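Local coordinates for protein prepilin (Salmonella typhi, PDB 3FHV) that is the pilin that probably builds the type IVb pilus of Salmonella typhi, present here as its soluble part, and is implicated in adhesion through binding CFTR, at residues A[15-20]-A[73-78]; A[52-57]-A[63-68]; A[103-108]-A[132-137]. All coordinates share one frame; numbering follows the deposited sequence.

Followed from the N terminus, the chain first lays down helix 8-25, and contact 1 closes a long loop when strand 72-78 comes back to its residues 15-20. Contact 2, a short hairpin between 52-57 and 63-68, lies wholly within that loop. The two meet directly, because strands 62-66 and 72-78 are neighbours in one antiparallel sheet; Ile73 N is probably hydrogen-bonded to Leu65 O (2.9 Å). Contact 3 opens after both have closed and joins helix 98-111 to helix 131-137. It touches contact 1 where Gln15 CG meets Met108 SD at 3.5 Å, yet stays about 7 Å from contact 2 at the nearest atoms.

Contact 1 (A[15-20]-A[73-78]); sequences QTLATN and IVVAPD
In the helix-on-sheet core of the pilin, Leu17 of helix 8-25 reaches down to Val75 and Ile73 of strand 72-78, a compact example of how one residue can join two layers of a fold. With CG of the leucine anti to the backbone N (chi1 177°), the CD2 branch is set against the strand. This one branch does the touching: Leu17 CD2 lies 3.7 Å from Val75 CG2, and that same valine methyl is also 4.1 Å from Leu17 CG. The two side chains run alongside and past one another in opposite senses. Leu17 CD2 also comes within 4.3 Å of Ile73 CG2, a looser touch. No hydrogen bond crosses the interface, and all three residues are buried, so the attachment is apolar throughout. Ile91 of strand 88-96 also packs on Leu17, while Met39 and Leu43 of helix 36-45 pack on Val75. On another part of the helix, Asn20 ND2 hydrogen-bonds to Val54 O of the second subunit, so helix 8-25 serves both the core and the assembly. The N-terminal helix packed on an antiparallel sheet is characteristic of the globular domain of type IV pilins.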
loop_
_atom_site.group_PDB
_atom_site.type_symbol
_atom_site.label_atom_id
_atom_site.label_comp_id
_atom_site.label_asym_id
_atom_site.label_seq_id
_atom_site.Cartn_x
_atom_site.Cartn_y
_atom_site.Cartn_z
ATOM N N GLN A 15 5.824 -3.785 6.322
ATOM C CA GLN A 15 4.936 -2.949 7.115
ATOM C C GLN A 15 3.570 -2.807 6.455
ATOM O O GLN A 15 2.536 -2.938 7.124
ATOM C CB GLN A 15 5.581 -1.575 7.360
ATOM C CG GLN A 15 6.738 -1.634 8.359
ATOM C CD GLN A 15 7.514 -0.332 8.453
ATOM O OE1 GLN A 15 7.043 0.709 8.022
ATOM N NE2 GLN A 15 8.713 -0.391 9.028
ATOM N N THR A 16 3.561 -2.564 5.147
ATOM C CA THR A 16 2.301 -2.418 4.432
ATOM C C THR A 16 1.558 -3.747 4.318
ATOM O O THR A 16 0.332 -3.777 4.411
ATOM C CB THR A 16 2.506 -1.799 3.015
ATOM O OG1 THR A 16 3.504 -2.527 2.295
ATOM C CG2 THR A 16 2.937 -0.344 3.122
ATOM N N LEU A 17 2.298 -4.840 4.109
ATOM C CA LEU A 17 1.689 -6.164 4.012
ATOM C C LEU A 17 0.973 -6.449 5.334
ATOM O O LEU A 17 -0.142 -6.973 5.348
ATOM C CB LEU A 17 2.756 -7.244 3.741
ATOM C CG LEU A 17 2.274 -8.704 3.676
ATOM C CD1 LEU A 17 1.232 -8.864 2.579
ATOM C CD2 LEU A 17 3.460 -9.633 3.444
ATOM N N ALA A 18 1.605 -6.080 6.443
ATOM C CA ALA A 18 1.002 -6.277 7.761
ATOM C C ALA A 18 -0.276 -5.444 7.877
ATOM O O ALA A 18 -1.311 -5.945 8.306
ATOM C CB ALA A 18 1.992 -5.876 8.865
ATOM N N THR A 19 -0.199 -4.173 7.490
ATOM C CA THR A 19 -1.362 -3.296 7.549
ATOM C C THR A 19 -2.513 -3.846 6.699
ATOM O O THR A 19 -3.665 -3.862 7.143
ATOM C CB THR A 19 -0.991 -1.870 7.086
ATOM O OG1 THR A 19 -0.104 -1.285 8.050
ATOM C CG2 THR A 19 -2.249 -0.999 6.949
ATOM N N ASN A 20 -2.197 -4.312 5.491
ATOM C CA ASN A 20 -3.207 -4.877 4.606
ATOM C C ASN A 20 -3.820 -6.134 5.208
ATOM O O ASN A 20 -5.025 -6.353 5.117
ATOM C CB ASN A 20 -2.610 -5.211 3.239
ATOM C CG ASN A 20 -2.196 -3.974 2.471
ATOM O OD1 ASN A 20 -2.781 -2.908 2.642
ATOM N ND2 ASN A 20 -1.200 -4.115 1.612
ATOM N N ILE A 73 8.343 -15.570 1.292
ATOM C CA ILE A 73 7.662 -14.774 2.311
ATOM C C ILE A 73 6.335 -15.500 2.525
ATOM O O ILE A 73 5.641 -15.819 1.558
ATOM C CB ILE A 73 7.337 -13.332 1.829
ATOM C CG1 ILE A 73 8.625 -12.553 1.542
ATOM C CG2 ILE A 73 6.518 -12.591 2.907
ATOM C CD1 ILE A 73 8.380 -11.207 0.884
ATOM N N VAL A 74 5.997 -15.775 3.777
ATOM C CA VAL A 74 4.737 -16.443 4.078
ATOM C C VAL A 74 3.989 -15.741 5.211
ATOM O O VAL A 74 4.569 -15.441 6.260
ATOM C CB VAL A 74 4.956 -17.920 4.486
ATOM C CG1 VAL A 74 3.602 -18.596 4.717
ATOM C CG2 VAL A 74 5.748 -18.659 3.405
ATOM N N VAL A 75 2.712 -15.455 4.972
ATOM C CA VAL A 75 1.841 -14.835 5.963
ATOM C C VAL A 75 1.008 -16.001 6.462
ATOM O O VAL A 75 0.307 -16.647 5.680
ATOM C CB VAL A 75 0.908 -13.780 5.337
ATOM C CG1 VAL A 75 -0.039 -13.220 6.404
ATOM C CG2 VAL A 75 1.745 -12.647 4.731
ATOM N N ALA A 76 1.086 -16.280 7.757
ATOM C CA ALA A 76 0.364 -17.419 8.304
ATOM C C ALA A 76 -0.360 -17.119 9.609
ATOM O O ALA A 76 0.069 -16.279 10.400
ATOM C CB ALA A 76 1.330 -18.590 8.499
ATOM N N PRO A 77 -1.483 -17.815 9.846
ATOM C CA PRO A 77 -2.263 -17.617 11.065
ATOM C C PRO A 77 -1.467 -18.099 12.269
ATOM O O PRO A 77 -0.702 -19.055 12.169
ATOM C CB PRO A 77 -3.503 -18.469 10.816
ATOM C CG PRO A 77 -2.936 -19.635 10.033
ATOM C CD PRO A 77 -2.035 -18.922 9.037
ATOM N N ASP A 78 -1.637 -17.425 13.399
ATOM C CA ASP A 78 -0.940 -17.813 14.617
ATOM C C ASP A 78 -1.962 -18.466 15.537
ATOM O O ASP A 78 -2.619 -17.783 16.323
ATOM C CB ASP A 78 -0.330 -16.588 15.303
ATOM C CG ASP A 78 0.482 -16.953 16.532
ATOM O OD1 ASP A 78 -0.057 -17.658 17.412
ATOM O OD2 ASP A 78 1.656 -16.536 16.619
#

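Contact 2 (A[52-57]-A[63-68])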
loop_
_atom_site.group_PDB
_atom_site.type_symbol
_atom_site.label_atom_id
_atom_site.label_comp_id
_atom_site.label_asym_id
_atom_site.label_seq_id
_atom_site.Cartn_x
_atom_site.Cartn_y
_atom_site.Cartn_z
ATOM N N MET A 52 6.144 -6.544 -3.737
ATOM C CA MET A 52 6.977 -7.742 -3.643
ATOM C C MET A 52 6.846 -8.613 -4.885
ATOM O O MET A 52 6.044 -8.336 -5.764
ATOM C CB MET A 52 6.611 -8.549 -2.390
ATOM C CG MET A 52 7.062 -7.874 -1.100
ATOM S SD MET A 52 6.135 -8.385 0.345
ATOM C CE MET A 52 4.666 -7.355 0.160
ATOM N N THR A 53 7.647 -9.664 -4.953
ATOM C CA THR A 53 7.619 -10.568 -6.093
ATOM C C THR A 53 6.569 -11.657 -5.911
ATOM O O THR A 53 6.590 -12.407 -4.931
ATOM C CB THR A 53 8.996 -11.206 -6.304
ATOM O OG1 THR A 53 9.925 -10.181 -6.673
ATOM C CG2 THR A 53 8.951 -12.263 -7.403
ATOM N N VAL A 54 5.655 -11.730 -6.869
ATOM C CA VAL A 54 4.574 -12.703 -6.850
ATOM C C VAL A 54 4.744 -13.719 -7.958
ATOM O O VAL A 54 4.958 -13.357 -9.113
ATOM C CB VAL A 54 3.217 -12.009 -7.036
ATOM C CG1 VAL A 54 2.121 -13.026 -7.288
ATOM C CG2 VAL A 54 2.908 -11.199 -5.805
ATOM N N SER A 55 4.646 -14.991 -7.599
ATOM C CA SER A 55 4.763 -16.063 -8.578
ATOM C C SER A 55 3.864 -17.240 -8.204
ATOM O O SER A 55 2.804 -17.052 -7.591
ATOM C CB SER A 55 6.228 -16.508 -8.725
ATOM O OG SER A 55 6.787 -16.895 -7.488
ATOM N N GLY A 56 4.281 -18.447 -8.565
ATOM C CA GLY A 56 3.462 -19.610 -8.287
ATOM C C GLY A 56 2.334 -19.631 -9.306
ATOM O O GLY A 56 2.582 -19.467 -10.500
ATOM N N ASP A 57 1.100 -19.808 -8.847
ATOM C CA ASP A 57 -0.052 -19.845 -9.749
ATOM C C ASP A 57 -1.260 -19.083 -9.202
ATOM O O ASP A 57 -2.221 -19.688 -8.728
ATOM C CB ASP A 57 -0.458 -21.298 -10.025
ATOM C CG ASP A 57 -0.162 -21.732 -11.448
ATOM O OD1 ASP A 57 -0.525 -22.877 -11.806
ATOM O OD2 ASP A 57 0.437 -20.935 -12.206
ATOM N N ALA A 63 -0.779 -18.687 -5.466
ATOM C CA ALA A 63 0.248 -17.674 -5.626
ATOM C C ALA A 63 1.184 -17.684 -4.425
ATOM O O ALA A 63 0.749 -17.880 -3.284
ATOM C CB ALA A 63 -0.394 -16.305 -5.768
ATOM N N THR A 64 2.470 -17.473 -4.692
ATOM C CA THR A 64 3.474 -17.427 -3.642
ATOM C C THR A 64 4.157 -16.061 -3.649
ATOM O O THR A 64 4.182 -15.366 -4.674
ATOM C CB THR A 64 4.512 -18.541 -3.816
ATOM O OG1 THR A 64 4.940 -18.591 -5.183
ATOM C CG2 THR A 64 3.911 -19.879 -3.424
ATOM N N LEU A 65 4.715 -15.688 -2.504
ATOM C CA LEU A 65 5.363 -14.389 -2.331
ATOM C C LEU A 65 6.854 -14.563 -2.079
ATOM O O LEU A 65 7.263 -15.496 -1.394
ATOM C CB LEU A 65 4.706 -13.687 -1.143
ATOM C CG LEU A 65 4.836 -12.178 -1.004
ATOM C CD1 LEU A 65 4.285 -11.494 -2.252
ATOM C CD2 LEU A 65 4.068 -11.743 0.234
ATOM N N TRP A 66 7.666 -13.680 -2.647
ATOM C CA TRP A 66 9.112 -13.769 -2.485
ATOM C C TRP A 66 9.670 -12.434 -2.015
ATOM O O TRP A 66 9.089 -11.383 -2.290
ATOM C CB TRP A 66 9.773 -14.184 -3.800
ATOM C CG TRP A 66 9.271 -15.488 -4.340
ATOM C CD1 TRP A 66 8.435 -15.667 -5.404
ATOM C CD2 TRP A 66 9.572 -16.796 -3.841
ATOM N NE1 TRP A 66 8.197 -17.007 -5.598
ATOM C CE2 TRP A 66 8.884 -17.722 -4.652
ATOM C CE3 TRP A 66 10.356 -17.276 -2.787
ATOM C CZ2 TRP A 66 8.957 -19.097 -4.442
ATOM C CZ3 TRP A 66 10.426 -18.642 -2.581
ATOM C CH2 TRP A 66 9.732 -19.536 -3.404
ATOM N N ASN A 67 10.795 -12.470 -1.309
ATOM C CA ASN A 67 11.486 -11.239 -0.973
ATOM C C ASN A 67 12.501 -10.875 -2.050
ATOM O O ASN A 67 12.660 -11.586 -3.051
ATOM C CB ASN A 67 12.164 -11.326 0.408
ATOM C CG ASN A 67 13.191 -12.450 0.515
ATOM O OD1 ASN A 67 13.928 -12.737 -0.427
ATOM N ND2 ASN A 67 13.266 -13.062 1.698
ATOM N N SER A 68 13.167 -9.748 -1.850
ATOM C CA SER A 68 14.156 -9.261 -2.808
ATOM C C SER A 68 15.280 -10.230 -3.150
ATOM O O SER A 68 15.875 -10.141 -4.227
ATOM C CB SER A 68 14.770 -7.962 -2.291
ATOM O OG SER A 68 13.793 -6.944 -2.241
HETATM O O HOH W 1 12.239 -10.950 -5.624
HETATM O O HOH W 2 10.238 -8.921 -3.386
#
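Thr53 (chi1 -66°) and Trp66 (chi1 -58°) turn their side chains so that CG2 of the threonine approaches the indole, Thr53 CG2 lying 4.0 Å from Trp66 CD1. With these torsions, the threonine methyl stands opposite the backbone N and the indole opposite the carbonyl carbon, and the two side chains pass at a slant on one face of the hairpin. Ser55 and Thr64 share that face. Their hydroxyls, each set between its own backbone N and carbonyl carbon, come close enough for a weak hydrogen bond across the strands. Ser55 OG also lies at the edge of the indole, but its separation from Trp66 NE1 is implausibly short and the detail is doubtful. On the other face Val54 CG2 meets Leu65 CD1 at 3.8 Å. Met52, just before the strand, brings its CB up to the same leucine methyl.

The backbone supplies the regular part of an antiparallel hairpin. Ser55 and Thr64 form a hydrogen-bonded pair, in which Ser55 N donates to Thr64 O at 3.0 Å and Thr64 N returns a bond to Ser55 O. At Thr53 and Trp66 the pairing becomes uneven: Trp66 N to Thr53 O is 2.8 Å long, while the reverse bond is weak. A water also bridges this end, accepting from Thr53 N and donating to Trp66 O, and a second water joins Thr53 OG1 to Asn67 O.

Within this chain, strand 53-55 is an outermost strand of the sheet, and 62-66 separates it from strand 72-78. Val54 also packs on a modified side chain of the bound peptide. Met52 and Leu65 touch Leu17 of helix 8-25; Val54 and Ala63 rest on Ile44 of helix 36-45.

Contact 3 (A[103-108]-A[132-137])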
loop_
_atom_site.group_PDB
_atom_site.type_symbol
_atom_site.label_atom_id
_atom_site.label_comp_id
_atom_site.label_asym_id
_atom_site.label_seq_id
_atom_site.Cartn_x
_atom_site.Cartn_y
_atom_site.Cartn_z
ATOM N N SER A 103 19.097 -4.210 9.355
ATOM C CA SER A 103 18.306 -3.018 9.071
ATOM C C SER A 103 16.798 -3.271 9.136
ATOM O O SER A 103 16.047 -2.431 9.619
ATOM C CB SER A 103 18.669 -2.465 7.692
ATOM O OG SER A 103 18.307 -3.386 6.686
ATOM N N ILE A 104 16.356 -4.422 8.645
ATOM C CA ILE A 104 14.938 -4.739 8.664
ATOM C C ILE A 104 14.424 -5.032 10.075
ATOM O O ILE A 104 13.367 -4.530 10.475
ATOM C CB ILE A 104 14.630 -5.941 7.757
ATOM C CG1 ILE A 104 14.979 -5.595 6.300
ATOM C CG2 ILE A 104 13.156 -6.319 7.870
ATOM C CD1 ILE A 104 14.972 -6.808 5.368
ATOM N N SER A 105 15.160 -5.839 10.832
ATOM C CA SER A 105 14.717 -6.167 12.177
ATOM C C SER A 105 14.662 -4.917 13.053
ATOM O O SER A 105 13.686 -4.709 13.776
ATOM C CB SER A 105 15.626 -7.236 12.812
ATOM O OG SER A 105 16.948 -6.762 12.973
ATOM N N THR A 106 15.688 -4.071 12.985
ATOM C CA THR A 106 15.673 -2.862 13.800
ATOM C C THR A 106 14.608 -1.896 13.303
ATOM O O THR A 106 13.944 -1.228 14.097
ATOM C CB THR A 106 17.049 -2.160 13.830
ATOM O OG1 THR A 106 17.468 -1.833 12.498
ATOM C CG2 THR A 106 18.081 -3.074 14.478
ATOM N N GLY A 107 14.431 -1.834 11.990
ATOM C CA GLY A 107 13.421 -0.952 11.429
ATOM C C GLY A 107 12.013 -1.315 11.880
ATOM O O GLY A 107 11.213 -0.435 12.217
ATOM N N MET A 108 11.708 -2.611 11.891
ATOM C CA MET A 108 10.385 -3.078 12.306
ATOM C C MET A 108 10.192 -2.811 13.800
ATOM O O MET A 108 9.074 -2.557 14.254
ATOM C CB MET A 108 10.219 -4.577 12.011
ATOM C CG MET A 108 10.216 -4.951 10.516
ATOM S SD MET A 108 8.872 -4.220 9.523
ATOM C CE MET A 108 7.479 -5.157 10.127
ATOM N N GLU A 132 22.473 -3.453 18.130
ATOM C CA GLU A 132 23.430 -4.318 18.808
ATOM C C GLU A 132 22.921 -5.753 18.862
ATOM O O GLU A 132 23.686 -6.691 18.658
ATOM C CB GLU A 132 23.708 -3.821 20.230
ATOM C CG GLU A 132 24.491 -2.518 20.321
ATOM C CD GLU A 132 23.709 -1.323 19.824
ATOM O OE1 GLU A 132 22.461 -1.380 19.848
ATOM O OE2 GLU A 132 24.341 -0.320 19.424
ATOM N N ILE A 133 21.634 -5.931 19.137
ATOM C CA ILE A 133 21.080 -7.281 19.201
ATOM C C ILE A 133 21.067 -7.922 17.815
ATOM O O ILE A 133 21.519 -9.056 17.634
ATOM C CB ILE A 133 19.634 -7.275 19.774
ATOM C CG1 ILE A 133 19.667 -6.997 21.280
ATOM C CG2 ILE A 133 18.945 -8.607 19.484
ATOM C CD1 ILE A 133 18.280 -6.795 21.903
ATOM N N ALA A 134 20.545 -7.188 16.835
ATOM C CA ALA A 134 20.459 -7.691 15.472
ATOM C C ALA A 134 21.818 -8.089 14.904
ATOM O O ALA A 134 21.962 -9.179 14.343
ATOM C CB ALA A 134 19.795 -6.655 14.574
ATOM N N SER A 135 22.811 -7.213 15.052
ATOM C CA SER A 135 24.157 -7.488 14.541
ATOM C C SER A 135 24.663 -8.846 15.010
ATOM O O SER A 135 25.334 -9.573 14.274
ATOM C CB SER A 135 25.143 -6.413 15.009
ATOM O OG SER A 135 24.795 -5.140 14.498
ATOM N N SER A 136 24.336 -9.189 16.245
ATOM C CA SER A 136 24.790 -10.447 16.805
ATOM C C SER A 136 23.935 -11.629 16.360
ATOM O O SER A 136 24.464 -12.658 15.929
ATOM C CB SER A 136 24.819 -10.336 18.334
ATOM O OG SER A 136 25.215 -11.552 18.948
ATOM N N GLU A 137 22.616 -11.484 16.443
ATOM C CA GLU A 137 21.715 -12.568 16.068
ATOM C C GLU A 137 21.593 -12.845 14.572
ATOM O O GLU A 137 21.289 -13.963 14.179
ATOM C CB GLU A 137 20.329 -12.325 16.655
ATOM C CG GLU A 137 20.325 -12.241 18.168
ATOM C CD GLU A 137 18.938 -12.024 18.714
ATOM O OE1 GLU A 137 18.062 -11.628 17.917
ATOM O OE2 GLU A 137 18.725 -12.230 19.926
#
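Ala134 of helix 131-137 sets its methyl against two neighbouring side chains of helix 98-111, meeting the hydroxyl of Ser105 and the methyl of Thr106. The closer touch is Ala134 CB to Ser105 OG at 3.3 Å; on the threonine, CG2 makes the contact, 4.0 Å from Ala134 CB. Neither is a hydrogen bond, and no other pair of residues touches across the two segments. The small residues let the backbones approach closely, Ser105 CA and Ala134 CA being 6.8 Å apart, and all three touching residues are buried.

The polar ends are engaged within their own helix. Ser105 holds OG between its backbone N and carbonyl carbon (chi1 64°), where it can hydrogen-bond to Cys101 O one turn earlier and, more weakly, to Val102 O. Thr106 takes a similar torsion (chi1 58°), and its OG1 bonds to Val102 O. That leaves CG2 beside the backbone N and against the alanine. The Ser105 hydroxyl thus keeps polar partners in its own helix while Ala134 CB lies against it.

A disulfide between Cys101 and Cys138 links the two helices, tying the early part of helix 98-111 to the residue directly after 132-137. It probably corresponds to the disulfide that bounds the D-region of type IV pilins.

Farther out, Val129 packs against Ser105, and Thr130 OG1 is hydrogen-bonded to Ile133 N at the start of the short helix. Ile133 and Glu137 lie against His124 of strand 122-124. On helix 98-111, Ile104 rests on Tyr14 of helix 8-25, and both Ile104 and Met108 pack on Phe152 of strand 148-154.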